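Local coordinates for protein beta-ketoacyl synthase (Burkholderia phymatum, PDB 4EWG) that probably catalyses the condensing step of fatty acid synthesis, as a 3-oxoacyl-[acyl-carrier-protein] synthase of the thiolase superfamily, at residues Asn137-Val140 against Gln141-His145; Ile175-Ala178 against Tyr179-Ile182; Met281-Ala284 against Met285-Leu289; Ser332-Tyr336 against Val337-Leu341; Gly345-Glu348 against Ala349-Ile353. All blocks are in the same frame, centred on the assembly; numbering follows the deposited sequence.

Contact 1: Asn137-Val140 against Gln141-His145; sequences NSYV and QMMPH
Tyr139 and Met143 form a Met-aromatic contact one turn apart, where the short helix 138-142 runs out. This is the tight side. Met143 CB lies over one face of the phenol ring, 3.6 Å from the centroid of the Tyr139 ring, as a CH-pi contact shifted toward the hydroxyl end. The sulfur follows at an oblique angle, with Met143 SD 3.6 Å from Tyr139 CE2. Met143 CG is wedged between its own N and carbonyl carbon (chi1 66°), which turns the thioether back across the tyrosine at about a right angle. Its methyl, Met143 CE, continues over the His145 imidazole and reaches Val140 CG2 at 3.9 Å. Tyr139 OH comes to the edge of the His145 ring and bonds Ser112 O of the second subunit. Phe399 of that subunit meets the Tyr139 ring edge-to-face, so the packed side belongs to the dimer interface. Gln141 and Met142, both partly exposed, form the looser side. Gln141 is extended, its NE2 bonded to Arg72 O, and its main-chain N makes a weak bond to Asn137 O. The Met142 side chain leads away toward a bound 1,2-ethanediol, while Met142 N donates to Ser138 O at 3.0 Å.

Contact 2: Ile175-Ala178 against Tyr179-Ile182; sequences IGYA and YENI
Asn181 bonds twice to Tyr177 O, once through its main chain and once through its amide. Asn181 N donates at 3.0 Å to Tyr177 O in the usual helical way, and Asn181 ND2 reaches the same Tyr177 O at 2.8 Å from the opposite face of the carbonyl plane, well above it and off its lone pairs. With chi1 at -85° the asparagine folds back toward the preceding turn, and its other amide atom, OD1, accepts from Arg160 of the same chain. The remaining carbonyls of this turn are also used: Tyr179 N donates to Ile175 O at 2.9 Å, Glu180 N to Gly176 O and Ile182 N to Ala178 O, the latter two both at 3.0 Å. Tyr177 and Glu180 run side by side, pointing the same way, and Glu180 OE1 sits at the edge of the phenol ring, 3.6 Å from Tyr177 CD1. Their polar ends are satisfied across the dimer, OE1 by a salt bridge to Arg160 of the second subunit and Tyr177 OH by Ile161 O of that subunit. On its inner flank, helix 170-183 rests on sheet strands, Ala178 and Ile182 against 189-196 and 238-246, Tyr179 against 259-268 and 8-16.

Contact 3: Met281-Ala284 against Met285-Leu289; sequences MARA and MQLAL
Arg283 NH1 donates to Gln286 OE1 at 2.7 Å, three residues further along helix 278-291. The donor stands above the plane of the amide carbonyl, 39° out of it, and the guanidinium and amide planes are turned 53° apart. NH1 also forms a salt bridge with Glu290, another turn onward, so a single nitrogen ties together two positions of the helix surface. The arginine gets there by a bend at chi2 (64°), which lays its chain across Gln286 and Leu287 at about a right angle. Leu287 then comes over one face of the guanidinium, its CD2 3.7 Å from Arg283 NH2. Beneath these side chains run the main-chain bonds, among them Leu287 N to Arg283 O at 2.8 Å and Gln286 N to Ala282 O at 3.0 Å; Met285 N to Met281 O is long and weak. The inward side is apolar. Ala284 and Ala288 lie on strand 402-409, while Met281 and Met285 pack on helix 310-324 and strand 391-398. The helix is therefore amphipathic: small residues and methionines fit it to the sheet and the neighbouring helix, and on its partly exposed side the positive charge of Arg283 is probably balanced by Glu290 and steadied by Gln286.

Contact 4: Ser332-Tyr336 against Val337-Leu341; sequences SLKSY and VGHTL
Lys334 lays its CE over one face of the His339 imidazole, 3.8 Å from the centroid of the His339 ring and 18° off its normal, a CH-pi contact offset toward the rim. The two side chains run alongside each other in the same direction, and Lys334 CE comes to 3.6 Å from His339 ND1. The opposite face of the ring is covered by Leu341 CD2, so the imidazole is sandwiched between aliphatic carbons. Its rotation is further fixed by Leu341 N, which donates to His339 ND1 at 3.0 Å from a position tilted 32° out of the ring plane. The lysine chain stays extended until a final bend at chi4 (58°), which carries NZ away from the imidazole to Glu348 and to His305 O. Lys334 and the Gly338-His339-Thr340 sequence resemble the conserved lysine and Gly-His-Thr loop that line the active site in related beta-ketoacyl-ACP synthases. Helix 334-337 supplies the backbone of the turn: Leu333 O accepts from Val337 N at 3.2 Å and also from Tyr336 N, and the Ser332 side chain makes a weak capping bond to Lys334 N. At Gly338 the chain leaves helical geometry with positive phi, and its carbonyl swings beneath the lysine, Gly338 O lying 3.2 Å from Lys334 CB. Gly338 N keeps a weak bond to Lys334 O. Away from the imidazole, Tyr336 OH bonds Pro363 O.

Contact 5: Gly345-Glu348 against Ala349-Ile353; sequences GALE and AWWTI
Central helix 344-358, one of the two helices buried between the sheets of the thiolase fold, brings Leu347 against Trp351 one turn later. Leu347 CD2 sits over the middle of the indole, 3.6 Å from the centroid of the Trp351 six-membered ring and only 10° off its normal, a CH-pi contact made by one methyl. The leucine reaches it because CG is opposite the main-chain nitrogen (chi1 -179°), while the Trp351 ring turns back along the helix over the preceding turn. Trp350 stands next to it, and Trp351 NE1 lies 3.3 Å above the plane of the Trp350 ring, near its rim. Trp350 NE1 bonds Glu354, and Trp23 meets Trp351 edge-to-face, so neighbours hold both indoles.

Polar grip comes from Thr352. Its OG1 donates to Glu348 O at 2.7 Å and its amide N to the same Glu348 O at 2.9 Å, from opposite faces of the carbonyl plane, which leaves the hydroxyl folded back on its own helix in a buried setting. Trp351 N to Leu347 O, at 2.9 Å, is nearly straight (176°). Ala346 and Trp350 rest on Ala240 of strand 238-246, and Ile353 on strand 8-16. Alanine, tryptophan and isoleucine side chains thus all meet strands, as befits a buried central helix of the five-layered alpha-beta-alpha-beta-alpha fold of thiolase-like enzymes.

How the contacts relate
Contacts 2 and 5 belong to the two central helices and touch each other, Ile175 CD1 lying 3.6 Å from Ala349 CB; each has one carbonyl used twice, Tyr177 O and Glu348 O, though contact 2 also carries polar ends to the dimer interface. Contact 4 joins contact 5 through a salt bridge, Lys334 NZ to Glu348 OE2 at 2.6 Å, and through Leu333 and Val337 on Trp351. Contacts 1 and 2 both reach the second subunit by a tyrosine hydroxyl on a main-chain oxygen, with aromatic packing added in contact 1 and a salt bridge in contact 2. Contacts 3, 4 and 5 meet no other chain of the assembly. Contact 3 keeps its polar groups on a partly exposed side, as contact 1 does with Gln141, whereas contacts 2, 4 and 5 are buried.

Contact 1: Asn137-Val140 against Gln141-His145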
loop_
_atom_site.group_PDB
_atom_site.type_symbol
_atom_site.label_atom_id
_atom_site.label_comp_id
_atom_site.label_asym_id
_atom_site.label_seq_id
_atom_site.Cartn_x
_atom_site.Cartn_y
_atom_site.Cartn_z
ATOM N N ASN A 137 -16.245 -3.952 -12.716
ATOM C CA ASN A 137 -15.183 -2.944 -12.727
ATOM C C ASN A 137 -15.139 -2.089 -11.462
ATOM O O ASN A 137 -14.245 -1.263 -11.310
ATOM C CB ASN A 137 -15.358 -2.009 -13.942
ATOM C CG ASN A 137 -14.960 -2.664 -15.227
ATOM O OD1 ASN A 137 -13.912 -3.255 -15.301
ATOM N ND2 ASN A 137 -15.774 -2.538 -16.251
ATOM N N SER A 138 -16.094 -2.274 -10.574
ATOM C CA SER A 138 -16.191 -1.401 -9.395
ATOM C C SER A 138 -14.976 -1.552 -8.466
ATOM O O SER A 138 -14.374 -0.554 -8.016
ATOM C CB SER A 138 -17.504 -1.682 -8.653
ATOM O OG SER A 138 -18.644 -1.309 -9.432
ATOM N N TYR A 139 -14.576 -2.793 -8.209
ATOM C CA TYR A 139 -13.473 -3.033 -7.262
ATOM C C TYR A 139 -12.181 -2.383 -7.740
ATOM O O TYR A 139 -11.486 -1.735 -6.937
ATOM C CB TYR A 139 -13.227 -4.537 -6.962
ATOM C CG TYR A 139 -12.056 -4.704 -6.008
ATOM C CD1 TYR A 139 -12.142 -4.233 -4.694
ATOM C CD2 TYR A 139 -10.872 -5.255 -6.424
ATOM C CE1 TYR A 139 -11.084 -4.365 -3.811
ATOM C CE2 TYR A 139 -9.787 -5.377 -5.556
ATOM C CZ TYR A 139 -9.888 -4.914 -4.248
ATOM O OH TYR A 139 -8.810 -5.010 -3.368
ATOM N N VAL A 140 -11.861 -2.539 -9.028
ATOM C CA VAL A 140 -10.574 -2.036 -9.547
ATOM C C VAL A 140 -10.486 -0.506 -9.546
ATOM O O VAL A 140 -9.393 0.081 -9.403
ATOM C CB VAL A 140 -10.248 -2.585 -10.979
ATOM C CG1 VAL A 140 -11.317 -2.220 -12.015
ATOM C CG2 VAL A 140 -8.893 -2.070 -11.433
ATOM N N GLN A 141 -11.635 0.144 -9.653
ATOM C CA GLN A 141 -11.702 1.622 -9.479
ATOM C C GLN A 141 -11.673 2.063 -7.988
ATOM O O GLN A 141 -11.263 3.177 -7.676
ATOM C CB GLN A 141 -12.969 2.169 -10.133
ATOM C CG GLN A 141 -13.053 1.941 -11.631
ATOM C CD GLN A 141 -14.264 2.629 -12.273
ATOM O OE1 GLN A 141 -15.029 3.357 -11.609
ATOM N NE2 GLN A 141 -14.420 2.428 -13.596
ATOM N N MET A 142 -12.148 1.198 -7.095
ATOM C CA MET A 142 -12.193 1.477 -5.633
ATOM C C MET A 142 -10.946 1.011 -4.880
ATOM O O MET A 142 -10.574 1.584 -3.881
ATOM C CB MET A 142 -13.368 0.754 -4.989
ATOM C CG MET A 142 -13.569 1.155 -3.520
ATOM S SD MET A 142 -14.925 0.319 -2.723
ATOM C CE MET A 142 -14.542 0.474 -0.959
ATOM N N MET A 143 -10.278 -0.019 -5.398
ATOM C CA MET A 143 -9.294 -0.721 -4.590
ATOM C C MET A 143 -8.135 0.201 -4.089
ATOM O O MET A 143 -7.801 1.182 -4.706
ATOM C CB MET A 143 -8.752 -1.927 -5.322
ATOM C CG MET A 143 -7.930 -1.623 -6.585
ATOM S SD MET A 143 -7.750 -3.137 -7.525
ATOM C CE MET A 143 -6.361 -2.702 -8.552
ATOM N N PRO A 144 -7.550 -0.128 -2.937
ATOM C CA PRO A 144 -6.450 0.657 -2.368
ATOM C C PRO A 144 -5.381 1.003 -3.400
ATOM O O PRO A 144 -4.854 2.108 -3.430
ATOM C CB PRO A 144 -5.894 -0.296 -1.318
ATOM C CG PRO A 144 -7.133 -1.018 -0.858
ATOM C CD PRO A 144 -7.854 -1.313 -2.121
ATOM N N HIS A 145 -5.065 0.023 -4.226
ATOM C CA HIS A 145 -3.987 0.139 -5.189
ATOM C C HIS A 145 -4.463 0.450 -6.594
ATOM O O HIS A 145 -3.774 0.143 -7.541
ATOM C CB HIS A 145 -3.098 -1.115 -5.156
ATOM C CG HIS A 145 -3.844 -2.426 -5.344
ATOM N ND1 HIS A 145 -5.026 -2.683 -4.762
ATOM C CD2 HIS A 145 -3.513 -3.566 -6.061
ATOM C CE1 HIS A 145 -5.432 -3.943 -5.085
ATOM N NE2 HIS A 145 -4.522 -4.476 -5.890
#

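Contact 2: Ile175-Ala178 against Tyr179-Ile182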
loop_
_atom_site.group_PDB
_atom_site.type_symbol
_atom_site.label_atom_id
_atom_site.label_comp_id
_atom_site.label_asym_id
_atom_site.label_seq_id
_atom_site.Cartn_x
_atom_site.Cartn_y
_atom_site.Cartn_z
ATOM N N ILE A 175 8.037 7.604 -3.704
ATOM C CA ILE A 175 9.338 8.064 -4.168
ATOM C C ILE A 175 10.423 7.342 -3.386
ATOM O O ILE A 175 11.347 6.766 -3.987
ATOM C CB ILE A 175 9.480 9.640 -4.109
ATOM C CG1 ILE A 175 8.506 10.267 -5.110
ATOM C CG2 ILE A 175 10.930 10.134 -4.383
ATOM C CD1 ILE A 175 8.244 11.745 -4.945
ATOM N N GLY A 176 10.268 7.295 -2.064
ATOM C CA GLY A 176 11.277 6.691 -1.205
ATOM C C GLY A 176 11.467 5.210 -1.435
ATOM O O GLY A 176 12.585 4.715 -1.554
ATOM N N TYR A 177 10.375 4.475 -1.448
ATOM C CA TYR A 177 10.469 3.047 -1.607
ATOM C C TYR A 177 10.863 2.668 -3.056
ATOM O O TYR A 177 11.606 1.732 -3.260
ATOM C CB TYR A 177 9.146 2.345 -1.182
ATOM C CG TYR A 177 8.786 2.427 0.321
ATOM C CD1 TYR A 177 9.770 2.490 1.303
ATOM C CD2 TYR A 177 7.463 2.402 0.734
ATOM C CE1 TYR A 177 9.444 2.528 2.645
ATOM C CE2 TYR A 177 7.118 2.451 2.064
ATOM C CZ TYR A 177 8.104 2.502 3.028
ATOM O OH TYR A 177 7.754 2.567 4.373
ATOM N N ALA A 178 10.416 3.436 -4.040
ATOM C CA ALA A 178 10.892 3.226 -5.444
ATOM C C ALA A 178 12.410 3.449 -5.498
ATOM O O ALA A 178 13.165 2.673 -6.094
ATOM C CB ALA A 178 10.155 4.137 -6.433
ATOM N N TYR A 179 12.845 4.488 -4.823
ATOM C CA TYR A 179 14.282 4.799 -4.723
ATOM C C TYR A 179 15.092 3.636 -4.147
ATOM O O TYR A 179 16.160 3.278 -4.644
ATOM C CB TYR A 179 14.453 6.075 -3.876
ATOM C CG TYR A 179 15.777 6.271 -3.224
ATOM C CD1 TYR A 179 16.930 6.468 -3.975
ATOM C CD2 TYR A 179 15.886 6.295 -1.848
ATOM C CE1 TYR A 179 18.166 6.672 -3.362
ATOM C CE2 TYR A 179 17.120 6.497 -1.214
ATOM C CZ TYR A 179 18.250 6.679 -1.977
ATOM O OH TYR A 179 19.464 6.898 -1.338
ATOM N N GLU A 180 14.595 3.052 -3.085
ATOM C CA GLU A 180 15.323 1.968 -2.467
ATOM C C GLU A 180 15.296 0.716 -3.363
ATOM O O GLU A 180 16.245 -0.038 -3.398
ATOM C CB GLU A 180 14.751 1.679 -1.088
ATOM C CG GLU A 180 15.078 2.777 -0.079
ATOM C CD GLU A 180 14.372 2.617 1.246
ATOM O OE1 GLU A 180 13.337 1.913 1.298
ATOM O OE2 GLU A 180 14.804 3.273 2.237
ATOM N N ASN A 181 14.187 0.499 -4.071
ATOM C CA ASN A 181 14.119 -0.618 -5.014
ATOM C C ASN A 181 15.187 -0.510 -6.112
ATOM O O ASN A 181 15.847 -1.505 -6.445
ATOM C CB ASN A 181 12.708 -0.741 -5.617
ATOM C CG ASN A 181 11.765 -1.540 -4.738
ATOM O OD1 ASN A 181 11.816 -2.757 -4.723
ATOM N ND2 ASN A 181 10.886 -0.857 -4.029
ATOM N N ILE A 182 15.395 0.696 -6.644
ATOM C CA ILE A 182 16.438 0.895 -7.695
ATOM C C ILE A 182 17.823 0.807 -7.089
ATOM O O ILE A 182 18.685 0.113 -7.603
ATOM C CB ILE A 182 16.274 2.242 -8.423
ATOM C CG1 ILE A 182 14.883 2.305 -9.082
ATOM C CG2 ILE A 182 17.399 2.459 -9.444
ATOM C CD1 ILE A 182 14.587 3.587 -9.838
#

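Contact 3: Met281-Ala284 against Met285-Leu289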
loop_
_atom_site.group_PDB
_atom_site.type_symbol
_atom_site.label_atom_id
_atom_site.label_comp_id
_atom_site.label_asym_id
_atom_site.label_seq_id
_atom_site.Cartn_x
_atom_site.Cartn_y
_atom_site.Cartn_z
ATOM N N MET A 281 9.123 13.107 14.304
ATOM C CA MET A 281 9.155 13.856 13.039
ATOM C C MET A 281 10.602 14.292 12.741
ATOM O O MET A 281 11.094 14.107 11.635
ATOM C CB MET A 281 8.223 15.077 13.089
ATOM C CG MET A 281 6.735 14.719 13.172
ATOM S SD MET A 281 5.702 16.059 13.817
ATOM C CE MET A 281 5.421 17.052 12.345
ATOM N N ALA A 282 11.287 14.832 13.755
ATOM C CA ALA A 282 12.715 15.195 13.630
ATOM C C ALA A 282 13.529 13.971 13.248
ATOM O O ALA A 282 14.365 14.021 12.358
ATOM C CB ALA A 282 13.254 15.829 14.930
ATOM N N ARG A 283 13.267 12.860 13.932
ATOM C CA ARG A 283 14.044 11.611 13.722
ATOM C C ARG A 283 13.945 11.135 12.273
ATOM O O ARG A 283 14.927 10.639 11.699
ATOM C CB ARG A 283 13.575 10.538 14.715
ATOM C CG ARG A 283 14.312 9.203 14.675
ATOM C CD ARG A 283 15.778 9.315 15.065
ATOM N NE ARG A 283 16.511 8.087 14.737
ATOM C CZ ARG A 283 17.780 8.029 14.305
ATOM N NH1 ARG A 283 18.504 9.135 14.087
ATOM N NH2 ARG A 283 18.323 6.842 14.045
ATOM N N ALA A 284 12.781 11.319 11.655
ATOM C CA ALA A 284 12.622 11.005 10.245
ATOM C C ALA A 284 13.601 11.832 9.357
ATOM O O ALA A 284 14.234 11.288 8.435
ATOM C CB ALA A 284 11.179 11.222 9.821
ATOM N N MET A 285 13.724 13.126 9.653
ATOM C CA MET A 285 14.676 13.990 8.968
ATOM C C MET A 285 16.127 13.492 9.151
ATOM O O MET A 285 16.890 13.410 8.168
ATOM C CB MET A 285 14.541 15.434 9.476
ATOM C CG MET A 285 13.137 16.017 9.359
ATOM S SD MET A 285 13.047 17.719 9.941
ATOM C CE MET A 285 11.284 17.940 10.173
ATOM N N GLN A 286 16.488 13.146 10.393
ATOM C CA GLN A 286 17.809 12.562 10.748
ATOM C C GLN A 286 18.081 11.289 9.979
ATOM O O GLN A 286 19.173 11.075 9.485
ATOM C CB GLN A 286 17.847 12.126 12.249
ATOM C CG GLN A 286 18.240 13.108 13.335
ATOM C CD GLN A 286 17.835 12.584 14.758
ATOM O OE1 GLN A 286 18.358 11.533 15.238
ATOM N NE2 GLN A 286 16.870 13.295 15.424
ATOM N N LEU A 287 17.104 10.402 9.956
ATOM C CA LEU A 287 17.217 9.162 9.171
ATOM C C LEU A 287 17.572 9.460 7.713
ATOM O O LEU A 287 18.423 8.766 7.116
ATOM C CB LEU A 287 15.926 8.322 9.273
ATOM C CG LEU A 287 15.765 7.517 10.577
ATOM C CD1 LEU A 287 14.374 6.916 10.701
ATOM C CD2 LEU A 287 16.802 6.404 10.665
ATOM N N ALA A 288 16.968 10.506 7.139
ATOM C CA ALA A 288 17.262 10.856 5.740
ATOM C C ALA A 288 18.704 11.368 5.631
ATOM O O ALA A 288 19.453 10.977 4.724
ATOM C CB ALA A 288 16.296 11.914 5.235
ATOM N N LEU A 289 19.069 12.259 6.556
ATOM C CA LEU A 289 20.430 12.813 6.601
ATOM C C LEU A 289 21.463 11.693 6.769
ATOM O O LEU A 289 22.463 11.668 6.071
ATOM C CB LEU A 289 20.574 13.872 7.703
ATOM C CG LEU A 289 19.885 15.243 7.488
ATOM C CD1 LEU A 289 19.914 16.063 8.799
ATOM C CD2 LEU A 289 20.470 16.081 6.347
#

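Contact 4: Ser332-Tyr336 against Val337-Leu341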
loop_
_atom_site.group_PDB
_atom_site.type_symbol
_atom_site.label_atom_id
_atom_site.label_comp_id
_atom_site.label_asym_id
_atom_site.label_seq_id
_atom_site.Cartn_x
_atom_site.Cartn_y
_atom_site.Cartn_z
ATOM N N SER A 332 5.739 26.398 2.366
ATOM C CA SER A 332 4.701 25.395 2.130
ATOM C C SER A 332 3.966 25.703 0.863
ATOM O O SER A 332 3.337 26.749 0.761
ATOM C CB SER A 332 3.709 25.397 3.282
ATOM O OG SER A 332 2.599 24.591 2.981
ATOM N N LEU A 333 4.036 24.788 -0.106
ATOM C CA LEU A 333 3.311 24.926 -1.357
ATOM C C LEU A 333 1.819 24.705 -1.169
ATOM O O LEU A 333 1.032 24.989 -2.066
ATOM C CB LEU A 333 3.869 23.934 -2.398
ATOM C CG LEU A 333 5.278 24.274 -2.899
ATOM C CD1 LEU A 333 5.930 23.127 -3.655
ATOM C CD2 LEU A 333 5.280 25.565 -3.718
ATOM N N LYS A 334 1.426 24.143 -0.012
ATOM C CA LYS A 334 -0.014 23.948 0.307
ATOM C C LYS A 334 -0.720 25.278 0.473
ATOM O O LYS A 334 -1.938 25.357 0.391
ATOM C CB LYS A 334 -0.203 23.080 1.571
ATOM C CG LYS A 334 0.400 21.663 1.462
ATOM C CD LYS A 334 -0.052 20.751 2.596
ATOM C CE LYS A 334 0.423 19.317 2.416
ATOM N NZ LYS A 334 1.889 19.098 2.311
ATOM N N SER A 335 0.049 26.342 0.695
ATOM C CA SER A 335 -0.497 27.694 0.666
ATOM C C SER A 335 -1.069 28.089 -0.701
ATOM O O SER A 335 -1.867 29.042 -0.784
ATOM C CB SER A 335 0.572 28.720 1.087
ATOM O OG SER A 335 1.590 28.903 0.094
ATOM N N TYR A 336 -0.644 27.402 -1.768
ATOM C CA TYR A 336 -1.141 27.661 -3.129
ATOM C C TYR A 336 -2.176 26.671 -3.566
ATOM O O TYR A 336 -3.252 27.058 -4.021
ATOM C CB TYR A 336 -0.013 27.584 -4.160
ATOM C CG TYR A 336 1.011 28.641 -4.011
ATOM C CD1 TYR A 336 2.050 28.475 -3.121
ATOM C CD2 TYR A 336 0.962 29.805 -4.770
ATOM C CE1 TYR A 336 3.005 29.439 -2.960
ATOM C CE2 TYR A 336 1.935 30.777 -4.632
ATOM C CZ TYR A 336 2.950 30.570 -3.705
ATOM O OH TYR A 336 3.924 31.482 -3.510
ATOM N N VAL A 337 -1.833 25.390 -3.474
ATOM C CA VAL A 337 -2.684 24.319 -4.004
ATOM C C VAL A 337 -3.459 23.573 -2.922
ATOM O O VAL A 337 -4.169 22.596 -3.219
ATOM C CB VAL A 337 -1.870 23.305 -4.853
ATOM C CG1 VAL A 337 -1.245 24.029 -6.023
ATOM C CG2 VAL A 337 -0.808 22.595 -4.032
ATOM N N GLY A 338 -3.347 24.024 -1.672
ATOM C CA GLY A 338 -3.975 23.309 -0.578
ATOM C C GLY A 338 -3.235 22.019 -0.235
ATOM O O GLY A 338 -2.095 21.789 -0.699
ATOM N N HIS A 339 -3.880 21.177 0.573
ATOM C CA HIS A 339 -3.360 19.872 0.930
ATOM C C HIS A 339 -3.902 18.890 -0.071
ATOM O O HIS A 339 -5.074 18.520 -0.020
ATOM C CB HIS A 339 -3.807 19.501 2.334
ATOM C CG HIS A 339 -3.181 18.265 2.852
ATOM N ND1 HIS A 339 -2.600 17.368 2.051
ATOM C CD2 HIS A 339 -3.052 17.774 4.155
ATOM C CE1 HIS A 339 -2.137 16.350 2.800
ATOM N NE2 HIS A 339 -2.413 16.606 4.078
ATOM N N THR A 340 -3.046 18.466 -1.007
ATOM C CA THR A 340 -3.475 17.656 -2.134
ATOM C C THR A 340 -3.462 16.144 -1.778
ATOM O O THR A 340 -3.539 15.295 -2.666
ATOM C CB THR A 340 -2.599 17.930 -3.377
ATOM O OG1 THR A 340 -1.222 17.690 -3.045
ATOM C CG2 THR A 340 -2.772 19.377 -3.889
ATOM N N LEU A 341 -3.350 15.853 -0.479
ATOM C CA LEU A 341 -3.537 14.517 0.093
ATOM C C LEU A 341 -2.597 13.470 -0.519
ATOM O O LEU A 341 -1.372 13.606 -0.431
ATOM C CB LEU A 341 -5.010 14.123 -0.000
ATOM C CG LEU A 341 -5.965 15.073 0.745
ATOM C CD1 LEU A 341 -7.382 14.530 0.620
ATOM C CD2 LEU A 341 -5.607 15.345 2.178
#

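Contact 5: Gly345-Glu348 against Ala349-Ile353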
loop_
_atom_site.group_PDB
_atom_site.type_symbol
_atom_site.label_atom_id
_atom_site.label_comp_id
_atom_site.label_asym_id
_atom_site.label_seq_id
_atom_site.Cartn_x
_atom_site.Cartn_y
_atom_site.Cartn_z
ATOM N N GLY A 345 3.040 14.469 -1.512
ATOM C CA GLY A 345 4.478 14.166 -1.470
ATOM C C GLY A 345 5.155 14.174 -2.837
ATOM O O GLY A 345 6.315 14.587 -2.949
ATOM N N ALA A 346 4.418 13.755 -3.878
ATOM C CA ALA A 346 4.940 13.716 -5.232
ATOM C C ALA A 346 4.937 15.089 -5.867
ATOM O O ALA A 346 5.941 15.515 -6.435
ATOM C CB ALA A 346 4.154 12.723 -6.093
ATOM N N LEU A 347 3.825 15.797 -5.752
ATOM C CA LEU A 347 3.713 17.145 -6.285
ATOM C C LEU A 347 4.782 18.028 -5.651
ATOM O O LEU A 347 5.484 18.746 -6.334
ATOM C CB LEU A 347 2.314 17.695 -6.033
ATOM C CG LEU A 347 1.888 19.094 -6.513
ATOM C CD1 LEU A 347 0.353 19.129 -6.595
ATOM C CD2 LEU A 347 2.372 20.238 -5.629
ATOM N N GLU A 348 4.881 17.976 -4.339
ATOM C CA GLU A 348 5.836 18.802 -3.603
ATOM C C GLU A 348 7.268 18.436 -3.903
ATOM O O GLU A 348 8.113 19.317 -3.961
ATOM C CB GLU A 348 5.552 18.737 -2.088
ATOM C CG GLU A 348 4.260 19.487 -1.744
ATOM C CD GLU A 348 3.616 19.067 -0.440
ATOM O OE1 GLU A 348 4.298 18.529 0.423
ATOM O OE2 GLU A 348 2.422 19.328 -0.249
ATOM N N ALA A 349 7.546 17.142 -4.130
ATOM C CA ALA A 349 8.887 16.741 -4.502
ATOM C C ALA A 349 9.229 17.367 -5.875
ATOM O O ALA A 349 10.273 18.000 -6.059
ATOM C CB ALA A 349 9.006 15.231 -4.520
ATOM N N TRP A 350 8.318 17.189 -6.815
ATOM C CA TRP A 350 8.463 17.709 -8.190
ATOM C C TRP A 350 8.754 19.199 -8.156
ATOM O O TRP A 350 9.788 19.648 -8.660
ATOM C CB TRP A 350 7.182 17.379 -8.950
ATOM C CG TRP A 350 6.978 18.089 -10.255
ATOM C CD1 TRP A 350 7.933 18.605 -11.080
ATOM C CD2 TRP A 350 5.717 18.303 -10.940
ATOM N NE1 TRP A 350 7.354 19.189 -12.186
ATOM C CE2 TRP A 350 6.022 19.028 -12.151
ATOM C CE3 TRP A 350 4.393 18.042 -10.634
ATOM C CZ2 TRP A 350 5.059 19.421 -13.026
ATOM C CZ3 TRP A 350 3.425 18.448 -11.528
ATOM C CH2 TRP A 350 3.747 19.115 -12.695
ATOM N N TRP A 351 7.854 19.969 -7.534
ATOM C CA TRP A 351 7.996 21.432 -7.502
ATOM C C TRP A 351 9.221 21.859 -6.755
ATOM O O TRP A 351 9.850 22.831 -7.144
ATOM C CB TRP A 351 6.757 22.074 -6.925
ATOM C CG TRP A 351 5.556 21.925 -7.854
ATOM C CD1 TRP A 351 5.458 21.117 -8.974
ATOM C CD2 TRP A 351 4.272 22.572 -7.747
ATOM N NE1 TRP A 351 4.247 21.226 -9.538
ATOM C CE2 TRP A 351 3.480 22.079 -8.834
ATOM C CE3 TRP A 351 3.722 23.489 -6.880
ATOM C CZ2 TRP A 351 2.190 22.494 -9.044
ATOM C CZ3 TRP A 351 2.401 23.898 -7.082
ATOM C CH2 TRP A 351 1.655 23.412 -8.150
ATOM N N THR A 352 9.591 21.135 -5.691
ATOM C CA THR A 352 10.830 21.426 -4.964
ATOM C C THR A 352 12.084 21.267 -5.868
ATOM O O THR A 352 13.011 22.049 -5.764
ATOM C CB THR A 352 10.964 20.557 -3.694
ATOM O OG1 THR A 352 9.915 20.900 -2.813
ATOM C CG2 THR A 352 12.277 20.776 -2.978
ATOM N N ILE A 353 12.095 20.255 -6.733
ATOM C CA ILE A 353 13.200 20.061 -7.677
ATOM C C ILE A 353 13.205 21.159 -8.759
ATOM O O ILE A 353 14.259 21.672 -9.119
ATOM C CB ILE A 353 13.153 18.688 -8.344
ATOM C CG1 ILE A 353 13.420 17.578 -7.327
ATOM C CG2 ILE A 353 14.210 18.578 -9.422
ATOM C CD1 ILE A 353 13.083 16.214 -7.867
#